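Local coordinates for lactate racemase (Thermoanaerobacterium thermosaccharolyticum, PDB 2YJG), which interconverts the D- and L-isomers of lactate with the help of a nickel-pincer nucleotide cofactor, at residues A[164-169]-A[233-238]. Residues are numbered along the deposited sequence; the frame is centred on the assembly and turned at random.
Sequences LLVAEG and LAFILN
Ala167 sits at the middle of a parallel strand pair, 164-169 against 233-238, whose axes come within 4.7 Å and diverge by 13°. Ala167 N donates to Phe235 O at 3.0 Å, and Ala167 O accepts Leu237 N. Gly169 N continues the pattern with a weak, bent bond to Leu237 O (132° at the hydrogen). At the other end the register slips: Leu165 O takes Ala234 N at 2.9 Å in a nearly straight bond, while the buried Phe235 N finds no partner. Ala234 CB meets Leu164 CD1 at 3.6 Å. On the face carrying Ala167 and Ile236, Leu233 lies with CG anti to its backbone N (chi1 -177°), which brings Leu233 CD1 across to Ala167 CB at 3.7 Å. Val166 and Phe235 run side by side on the opposite face, CG2 of the valine against CB of the phenylalanine at 4.1 Å and CG1 at the ring edge; Leu56 of helix 56-59 packs on both. Farther along that face Glu168, extended beyond CG, leads away from 233-238, and its buried carboxylate is held by the hydroxyls of Thr70, Ser79 and Thr82. The Asn238 side chain folds back over the Gly169 backbone, with Asn238 CG 4.0 Å from Gly169 C; an alanine here would lack the group lying over that backbone and would probably leave a gap there. The pair joins two adjacent strands of the six-stranded mixed sheet, with 66-71 on the other side of 164-170 and the antiparallel 247-253 beyond 233-241. The contact is greasy at the strand starts and more polar where Gly169 and Asn238 lie near Arg75 and Lys184, inferred to hold the nickel cofactor, and thus close to its probable site.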
loop_
_atom_site.group_PDB
_atom_site.type_symbol
_atom_site.label_atom_id
_atom_site.label_comp_id
_atom_site.label_asym_id
_atom_site.label_seq_id
_atom_site.Cartn_x
_atom_site.Cartn_y
_atom_site.Cartn_z
ATOM N N LEU A 164 16.544 1.556 -19.052
ATOM C CA LEU A 164 17.610 1.887 -18.134
ATOM C C LEU A 164 17.335 1.120 -16.871
ATOM O O LEU A 164 16.187 1.109 -16.357
ATOM C CB LEU A 164 17.644 3.379 -17.885
ATOM C CG LEU A 164 18.692 3.941 -16.949
ATOM C CD1 LEU A 164 20.044 3.846 -17.604
ATOM C CD2 LEU A 164 18.335 5.388 -16.469
ATOM N N LEU A 165 18.354 0.431 -16.381
ATOM C CA LEU A 165 18.281 -0.254 -15.122
ATOM C C LEU A 165 19.182 0.399 -14.094
ATOM O O LEU A 165 20.389 0.578 -14.325
ATOM C CB LEU A 165 18.674 -1.710 -15.305
ATOM C CG LEU A 165 18.529 -2.632 -14.075
ATOM C CD1 LEU A 165 17.023 -2.689 -13.529
ATOM C CD2 LEU A 165 19.059 -4.016 -14.353
ATOM N N VAL A 166 18.576 0.718 -12.946
ATOM C CA VAL A 166 19.210 1.405 -11.844
ATOM C C VAL A 166 19.035 0.550 -10.569
ATOM O O VAL A 166 18.063 -0.203 -10.456
ATOM C CB VAL A 166 18.530 2.805 -11.654
ATOM C CG1 VAL A 166 18.975 3.474 -10.422
ATOM C CG2 VAL A 166 18.860 3.683 -12.810
ATOM N N ALA A 167 19.885 0.756 -9.576
ATOM C CA ALA A 167 19.648 0.121 -8.243
ATOM C C ALA A 167 20.063 1.023 -7.114
ATOM O O ALA A 167 21.009 1.828 -7.259
ATOM C CB ALA A 167 20.436 -1.157 -8.121
ATOM N N GLU A 168 19.384 0.854 -5.979
ATOM C CA GLU A 168 19.808 1.454 -4.768
ATOM C C GLU A 168 20.116 0.364 -3.756
ATOM O O GLU A 168 19.756 -0.811 -3.921
ATOM C CB GLU A 168 18.807 2.442 -4.223
ATOM C CG GLU A 168 17.476 1.865 -3.770
ATOM C CD GLU A 168 16.752 2.748 -2.748
ATOM O OE1 GLU A 168 17.223 3.882 -2.492
ATOM O OE2 GLU A 168 15.711 2.301 -2.190
ATOM N N GLY A 169 20.824 0.742 -2.709
ATOM C CA GLY A 169 21.258 -0.254 -1.716
ATOM C C GLY A 169 22.039 0.401 -0.593
ATOM O O GLY A 169 22.113 1.633 -0.510
ATOM N N LEU A 233 23.169 -3.098 -15.489
ATOM C CA LEU A 233 23.060 -2.162 -14.376
ATOM C C LEU A 233 23.913 -0.930 -14.639
ATOM O O LEU A 233 25.155 -0.948 -14.594
ATOM C CB LEU A 233 23.435 -2.867 -13.026
ATOM C CG LEU A 233 23.310 -2.060 -11.735
ATOM C CD1 LEU A 233 21.847 -1.571 -11.515
ATOM C CD2 LEU A 233 23.792 -2.886 -10.498
ATOM N N ALA A 234 23.232 0.177 -14.895
ATOM C CA ALA A 234 23.845 1.385 -15.443
ATOM C C ALA A 234 24.178 2.462 -14.413
ATOM O O ALA A 234 25.028 3.333 -14.621
ATOM C CB ALA A 234 22.895 1.957 -16.509
ATOM N N PHE A 235 23.516 2.413 -13.273
ATOM C CA PHE A 235 23.692 3.418 -12.224
ATOM C C PHE A 235 23.221 2.812 -10.890
ATOM O O PHE A 235 22.179 2.117 -10.852
ATOM C CB PHE A 235 22.853 4.659 -12.559
ATOM C CG PHE A 235 23.129 5.853 -11.714
ATOM C CD1 PHE A 235 22.454 6.061 -10.518
ATOM C CD2 PHE A 235 24.017 6.824 -12.143
ATOM C CE1 PHE A 235 22.708 7.187 -9.773
ATOM C CE2 PHE A 235 24.251 7.913 -11.416
ATOM C CZ PHE A 235 23.573 8.119 -10.250
ATOM N N ILE A 236 23.990 3.106 -9.830
ATOM C CA ILE A 236 23.597 2.796 -8.453
ATOM C C ILE A 236 23.642 4.031 -7.521
ATOM O O ILE A 236 24.342 5.049 -7.815
ATOM C CB ILE A 236 24.434 1.644 -7.878
ATOM C CG1 ILE A 236 25.852 2.118 -7.519
ATOM C CG2 ILE A 236 24.406 0.395 -8.845
ATOM C CD1 ILE A 236 26.660 1.052 -6.674
ATOM N N LEU A 237 22.863 3.977 -6.437
ATOM C CA LEU A 237 22.993 4.925 -5.312
ATOM C C LEU A 237 23.108 3.968 -4.158
ATOM O O LEU A 237 22.193 3.172 -3.922
ATOM C CB LEU A 237 21.777 5.836 -5.160
ATOM C CG LEU A 237 21.677 6.530 -3.798
ATOM C CD1 LEU A 237 22.834 7.522 -3.644
ATOM C CD2 LEU A 237 20.344 7.173 -3.491
ATOM N N ASN A 238 24.246 3.963 -3.493
ATOM C CA ASN A 238 24.393 3.139 -2.265
ATOM C C ASN A 238 24.744 4.033 -1.069
ATOM O O ASN A 238 25.632 4.862 -1.181
ATOM C CB ASN A 238 25.502 2.102 -2.424
ATOM C CG ASN A 238 25.091 0.867 -3.182
ATOM O OD1 ASN A 238 23.997 0.750 -3.762
ATOM N ND2 ASN A 238 25.995 -0.066 -3.202
#